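MlnE (Bacillus amyloliquefaciens subsp. plantarum, PDB 5D2E) probably reduces beta-keto groups of polyketide intermediates with NADPH, through this N-terminal B-type ketoreductase of the macrolactin assembly line. Local coordinates at residues L285-L288 with F289-L293; S476-A479 with G480-A483; A482-Q485 with D486-R490. One frame throughout, in Å; residues are numbered along the deposited sequence.

Interaction 1. Residues L285-L288 with F289-L293; sequences LGYL and FAEYL. With NAP (NADP nicotinamide-adenine-dinucleotide phosphate), chain B.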
# COMPACT_ATOMS: atom_id res chain seq x y z
N LEU A 285 16.65 0.10 9.53
CA LEU A 285 15.64 -0.42 10.46
C LEU A 285 15.82 -1.89 10.68
O LEU A 285 15.67 -2.41 11.80
CB LEU A 285 14.23 -0.16 9.93
CG LEU A 285 13.80 1.30 9.91
CD1 LEU A 285 12.29 1.42 9.77
CD2 LEU A 285 14.30 2.01 11.18
N GLY A 286 16.11 -2.61 9.62
CA GLY A 286 16.29 -4.08 9.70
C GLY A 286 17.31 -4.49 10.79
O GLY A 286 17.08 -5.43 11.57
N TYR A 287 18.45 -3.80 10.78
CA TYR A 287 19.51 -4.05 11.74
C TYR A 287 19.16 -3.55 13.14
O TYR A 287 19.48 -4.20 14.09
CB TYR A 287 20.89 -3.48 11.22
CG TYR A 287 21.99 -3.88 12.19
CD1 TYR A 287 22.38 -5.18 12.29
CD2 TYR A 287 22.53 -2.96 13.08
CE1 TYR A 287 23.34 -5.59 13.22
CE2 TYR A 287 23.49 -3.35 14.03
CZ TYR A 287 23.88 -4.67 14.09
OH TYR A 287 24.83 -5.11 14.99
N LEU A 288 18.45 -2.43 13.25
CA LEU A 288 18.04 -1.87 14.51
C LEU A 288 17.10 -2.88 15.19
O LEU A 288 17.27 -3.18 16.34
CB LEU A 288 17.30 -0.58 14.28
CG LEU A 288 16.76 0.14 15.51
CD1 LEU A 288 17.98 0.80 16.14
CD2 LEU A 288 15.70 1.19 15.28
N PHE A 289 16.16 -3.44 14.44
CA PHE A 289 15.36 -4.56 14.96
C PHE A 289 16.14 -5.86 15.23
O PHE A 289 15.85 -6.59 16.20
CB PHE A 289 14.10 -4.81 14.08
CG PHE A 289 13.04 -3.79 14.34
CD1 PHE A 289 13.08 -2.55 13.74
CD2 PHE A 289 12.05 -4.05 15.27
CE1 PHE A 289 12.12 -1.57 14.03
CE2 PHE A 289 11.09 -3.09 15.53
CZ PHE A 289 11.13 -1.85 14.94
N ALA A 290 17.14 -6.17 14.44
CA ALA A 290 17.90 -7.41 14.74
C ALA A 290 18.57 -7.29 16.13
O ALA A 290 18.51 -8.22 16.93
CB ALA A 290 18.92 -7.74 13.67
N GLU A 291 19.15 -6.15 16.43
CA GLU A 291 19.79 -5.98 17.74
C GLU A 291 18.73 -6.04 18.85
O GLU A 291 18.95 -6.63 19.90
CB GLU A 291 20.47 -4.62 17.91
CG GLU A 291 21.61 -4.28 17.00
CD GLU A 291 22.20 -2.92 17.38
OE1 GLU A 291 21.46 -1.88 17.43
OE2 GLU A 291 23.41 -2.93 17.64
N TYR A 292 17.60 -5.38 18.62
CA TYR A 292 16.50 -5.39 19.56
C TYR A 292 16.04 -6.80 19.89
O TYR A 292 15.87 -7.16 21.10
CB TYR A 292 15.34 -4.59 19.00
CG TYR A 292 14.13 -4.50 19.92
CD1 TYR A 292 14.14 -3.65 21.02
CD2 TYR A 292 13.00 -5.26 19.69
CE1 TYR A 292 13.07 -3.55 21.86
CE2 TYR A 292 11.90 -5.15 20.54
CZ TYR A 292 11.94 -4.29 21.61
OH TYR A 292 10.87 -4.18 22.49
N LEU A 293 15.91 -7.62 18.86
CA LEU A 293 15.46 -9.02 19.04
C LEU A 293 16.54 -9.91 19.71
O LEU A 293 16.24 -10.80 20.50
CB LEU A 293 15.12 -9.65 17.73
CG LEU A 293 13.89 -9.07 16.95
CD1 LEU A 293 13.48 -10.05 15.85
CD2 LEU A 293 12.74 -8.78 17.90
PA NAP B . 17.44 0.76 4.09
O1A NAP B . 18.57 0.98 5.13
O2A NAP B . 17.63 1.00 2.60
O5B NAP B . 17.12 -0.81 4.25
C5B NAP B . 16.29 -1.45 3.29
C4B NAP B . 17.05 -2.69 2.92
O4B NAP B . 16.27 -3.41 1.94
C3B NAP B . 18.43 -2.44 2.24
O3B NAP B . 19.50 -2.87 3.10
C2B NAP B . 18.40 -3.31 0.98
O2B NAP B . 19.61 -4.00 0.81
C1B NAP B . 17.18 -4.22 1.23
N9A NAP B . 16.49 -4.66 0.02
C8A NAP B . 15.96 -3.86 -0.99
N7A NAP B . 15.44 -4.64 -2.00
C5A NAP B . 15.56 -5.92 -1.61
C6A NAP B . 15.24 -7.21 -2.17
N6A NAP B . 14.59 -7.24 -3.38
N1A NAP B . 15.63 -8.37 -1.47
C2A NAP B . 16.26 -8.27 -0.28
N3A NAP B . 16.60 -7.08 0.30
C4A NAP B . 16.29 -5.93 -0.29
O3 NAP B . 16.08 1.55 4.54
PN NAP B . 15.50 1.69 6.05
O1N NAP B . 15.48 3.16 6.44
O2N NAP B . 16.11 0.56 6.83
O5D NAP B . 13.94 1.30 5.94
C5D NAP B . 13.65 -0.13 6.00
C4D NAP B . 12.16 -0.42 5.74
O4D NAP B . 11.31 0.37 6.55
C3D NAP B . 11.83 -0.08 4.28
O3D NAP B . 11.02 -1.11 3.74
C2D NAP B . 11.11 1.26 4.36
O2D NAP B . 10.20 1.46 3.23
C1D NAP B . 10.44 1.23 5.76
N1N NAP B . 10.29 2.62 6.27
C2N NAP B . 11.38 3.34 6.73
C3N NAP B . 11.30 4.65 7.22
C7N NAP B . 12.54 5.42 7.75
O7N NAP B . 12.44 6.60 8.11
N7N NAP B . 13.75 4.86 7.87
C4N NAP B . 10.04 5.27 7.20
C5N NAP B . 8.94 4.56 6.69
C6N NAP B . 9.08 3.23 6.25
P2B NAP B . 20.17 -4.55 -0.63
O1X NAP B . 20.31 -3.37 -1.59
O2X NAP B . 21.51 -5.27 -0.29
O3X NAP B . 19.12 -5.51 -1.13
O HOH W 1 18.51 -1.75 18.35
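Phe289 stands one turn beyond Leu285 on helix 284-296, the first helix of the Rossmann-type NADP(+)-binding fold, which runs between strands 275-279 and 300-304. The tight side is the buried one. Phe289 N donates to Leu285 O at 2.9 Å in a practically straight bond (179°), and the edge of the Phe289 ring closes on the same oxygen: CD1 lies 3.2 Å from Leu285 O, which sits in the ring plane. A chi1 of -76°, with CG beside the residue's own N, swings the ring back toward the preceding turn and so brings that edge there. Beyond it, Phe406 meets the ring edge-to-face, and Trp449 and Trp452 add cover. Leu285 also faces the cofactor. Leu285 N donates to NAP O2N at 2.8 Å, where the start of the helix would favour the phosphate's charge, and its CD1 packs against the ribose, 3.5 Å from NAP O4D.

The other flank is looser and partly exposed. Here Tyr287 and Glu291 pass at a slant, ring and carboxylate planes 36° apart, with Tyr287 CE2 3.6 Å from Glu291 CD; Lys316 adds a cation-pi contact to the tyrosine. A water on this side donates to Leu288 O at 2.8 Å and to Glu291 OE1 at 3.1 Å.

Interaction 2. Residues S476-A479 with G480-A483; sequences SAQA and GLAA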
# COMPACT_ATOMS: atom_id res chain seq x y z
N SER A 476 12.28 8.65 17.19
CA SER A 476 13.57 8.20 17.69
C SER A 476 13.60 6.70 17.73
O SER A 476 12.54 6.06 17.81
CB SER A 476 13.79 8.76 19.12
OG SER A 476 12.98 8.14 20.11
N ALA A 477 14.80 6.13 17.71
CA ALA A 477 15.00 4.69 17.79
C ALA A 477 14.21 4.02 18.91
O ALA A 477 13.53 3.01 18.70
CB ALA A 477 16.48 4.36 17.97
N GLN A 478 14.30 4.56 20.12
CA GLN A 478 13.60 3.98 21.25
C GLN A 478 12.09 4.09 21.16
O GLN A 478 11.38 3.21 21.55
CB GLN A 478 14.09 4.59 22.57
CG GLN A 478 15.49 4.06 22.94
CD GLN A 478 15.47 2.55 23.13
OE1 GLN A 478 14.67 2.03 23.91
NE2 GLN A 478 16.31 1.85 22.40
N ALA A 479 11.61 5.25 20.78
CA ALA A 479 10.20 5.46 20.61
C ALA A 479 9.60 4.45 19.56
O ALA A 479 8.48 3.98 19.76
CB ALA A 479 10.01 6.86 20.14
N GLY A 480 10.36 4.19 18.50
CA GLY A 480 9.94 3.34 17.39
C GLY A 480 9.95 1.89 17.83
O GLY A 480 9.02 1.16 17.59
N LEU A 481 11.01 1.50 18.55
CA LEU A 481 11.03 0.16 19.14
C LEU A 481 9.91 -0.08 20.07
O LEU A 481 9.27 -1.14 20.03
CB LEU A 481 12.33 -0.14 19.88
CG LEU A 481 13.46 -0.24 18.92
CD1 LEU A 481 14.78 -0.19 19.69
CD2 LEU A 481 13.37 -1.46 18.01
N ALA A 482 9.58 0.92 20.88
CA ALA A 482 8.49 0.74 21.79
C ALA A 482 7.10 0.73 21.07
O ALA A 482 6.15 0.12 21.57
CB ALA A 482 8.49 1.84 22.80
N ALA A 483 6.97 1.51 20.00
CA ALA A 483 5.72 1.52 19.22
C ALA A 483 5.52 0.11 18.62
O ALA A 483 4.41 -0.41 18.62
CB ALA A 483 5.75 2.60 18.17
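Leu481 leans back on the first turn of helix 477-488, and its side chain can be followed outward over Ala477 and Gln478. In the backbone, Leu481 N donates to Ala477 O at 2.9 Å. CB starts beside that same carbonyl, 3.6 Å from Ala477 O, and CG comes closer still, 3.3 Å from Ala477 O. Because chi1 is -68°, CG lies next to the residue's own N and the chain folds toward the start of the helix instead of away from it. At the tip the two methyls part company. CD1 meets the amide end of Gln478, with NE2 3.7 Å from it, while CD2 turns to Phe289 and Tyr292 of helix 284-296. Gln478 gets its NE2 there by bending at chi2 (-61°); the glutamine runs askew to the leucine and also rests on Leu20 and Glu24.

The helix begins with an N-cap. Ser476, just ahead of the first turn, uses OG to accept from Ala479 N at 3.3 Å, a longish but fairly straight capping bond. Gln478 N donates outward to Glu27 OE1, a carboxylate that probably sits well with the positive end of the helix. Ser476 O, for its part, accepts from Gly480 N at 3.0 Å. With no side chain at Gly480, the helix backbone can lie close against Trp452 of the cofactor site. Farther round the turn, methyls come back to the carbonyls: Ala482 CB rests 3.4 Å from Gln478 O, and Ala483 CB is 3.4 Å from Ala479 O, next to Thr35 and Leu37 of strand 35-46.

Interaction 3. Residues A482-Q485 with D486-R490; sequences AAFQ and DSMSR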
# COMPACT_ATOMS: atom_id res chain seq x y z
N ALA A 482 9.58 0.92 20.88
CA ALA A 482 8.49 0.74 21.79
C ALA A 482 7.10 0.73 21.07
O ALA A 482 6.15 0.12 21.57
CB ALA A 482 8.49 1.84 22.80
N ALA A 483 6.97 1.51 20.00
CA ALA A 483 5.72 1.52 19.22
C ALA A 483 5.52 0.11 18.62
O ALA A 483 4.41 -0.41 18.62
CB ALA A 483 5.75 2.60 18.17
N PHE A 484 6.59 -0.51 18.18
CA PHE A 484 6.55 -1.86 17.68
C PHE A 484 6.10 -2.81 18.76
O PHE A 484 5.18 -3.60 18.58
CB PHE A 484 7.91 -2.27 17.21
CG PHE A 484 8.04 -3.73 16.95
CD1 PHE A 484 7.59 -4.27 15.78
CD2 PHE A 484 8.62 -4.58 17.91
CE1 PHE A 484 7.70 -5.59 15.53
CE2 PHE A 484 8.73 -5.92 17.65
CZ PHE A 484 8.24 -6.43 16.46
N GLN A 485 6.76 -2.70 19.91
CA GLN A 485 6.38 -3.47 21.10
C GLN A 485 4.92 -3.31 21.44
O GLN A 485 4.21 -4.30 21.65
CB GLN A 485 7.31 -3.04 22.27
CG GLN A 485 7.39 -3.97 23.44
CD GLN A 485 7.85 -5.38 23.10
OE1 GLN A 485 8.86 -5.61 22.41
NE2 GLN A 485 7.12 -6.34 23.62
N ASP A 486 4.41 -2.08 21.46
CA ASP A 486 3.01 -1.88 21.76
C ASP A 486 2.09 -2.49 20.66
O ASP A 486 1.09 -3.15 20.94
CB ASP A 486 2.69 -0.40 21.79
CG ASP A 486 1.31 -0.10 22.37
OD1 ASP A 486 0.55 -1.04 22.76
OD2 ASP A 486 0.97 1.11 22.44
N SER A 487 2.46 -2.22 19.42
CA SER A 487 1.70 -2.68 18.24
C SER A 487 1.52 -4.17 18.27
O SER A 487 0.45 -4.67 18.02
CB SER A 487 2.43 -2.28 16.98
OG SER A 487 2.33 -0.88 16.86
N MET A 488 2.57 -4.89 18.64
CA MET A 488 2.54 -6.33 18.63
C MET A 488 1.60 -6.95 19.69
O MET A 488 1.23 -8.09 19.55
CB MET A 488 3.95 -6.88 18.81
CG MET A 488 4.89 -6.65 17.65
SD MET A 488 4.34 -7.46 16.10
CE MET A 488 4.66 -9.17 16.49
N SER A 489 1.20 -6.17 20.69
CA SER A 489 0.37 -6.67 21.78
C SER A 489 -1.09 -6.30 21.51
O SER A 489 -1.99 -6.64 22.27
CB SER A 489 0.86 -6.05 23.12
OG SER A 489 0.33 -4.71 23.24
N ARG A 490 -1.36 -5.61 20.40
CA ARG A 490 -2.72 -5.21 20.12
C ARG A 490 -3.34 -6.18 19.14
O ARG A 490 -2.71 -7.16 18.77
CB ARG A 490 -2.74 -3.81 19.60
CG ARG A 490 -2.41 -2.83 20.71
CD ARG A 490 -2.40 -1.42 20.21
NE ARG A 490 -2.69 -0.60 21.37
CZ ARG A 490 -3.91 -0.20 21.74
NH1 ARG A 490 -5.00 -0.43 20.97
NH2 ARG A 490 -4.02 0.50 22.84
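Met488 lays its CG over one face of the Phe484 ring, four residues back along helix 477-488. The CH-pi contact is close to perpendicular, with CG 3.7 Å from the centroid of the Phe484 ring and 18° off its normal, displaced toward the rim on the CE1/CZ side. Its sulfur follows more obliquely: SD is 4.5 Å from the same Phe484 centroid, a Met-aromatic contact. With chi1 near -60°, CG sits beside the methionine's own N and over the ring, and the bend at chi2 keeps SD near it. In the backbone, Met488 N donates to Phe484 O at 2.9 Å. Both side chains pack into the interior between this helix and the ketoreductase strands, Phe484 on Ile447 and Trp449, Met488 on Leu445, Phe402 and Val404.

Asp486 is the polar counterpart. Asp486 N donates to Ala482 O at 2.8 Å, and CB packs beside the Ala482 and Ala483 carbonyls. With CG anti to the backbone N (chi1 -168°), the carboxylate leads away from that turn, and OD1 meets Arg490 in the plane of the guanidinium, 3.6 Å from Arg490 NE, in a rather long salt bridge.

Between the two, Ala483 O is held twice by Ser487, by its N at 2.8 Å and by its OG at 2.8 Å, from opposite faces of the carbonyl plane. The hydroxyl thus satisfies itself on the helix backbone, so a buried serine can sit against Leu37 and Leu445, while charge is kept to the Asp486 side and the ring and sulfur contacts to the interior.

In the fold
Interactions 2 and 3 are successive turns of helix 477-488, sharing Ala482 and Ala483, with centres about 10 Å apart. Interaction 1 lies on helix 284-296, far earlier in the chain, yet packs against both: its centre is about 11 Å from that of interaction 2 and about 15 Å from that of interaction 3. Phe289 CE2 touches both, 3.7 Å from Leu481 CD2 and 3.4 Å from Phe484 CG; Tyr292 OH adds a short, probable hydrogen bond of 2.5 Å to Gln485 OE1. Only interaction 1 touches NADP. At their nearest atoms Gly480 and the Phe484 side chain stay about 10 and 11 Å from the cofactor, and Trp452, whose N also binds it, packs against both Leu288 and Gly480.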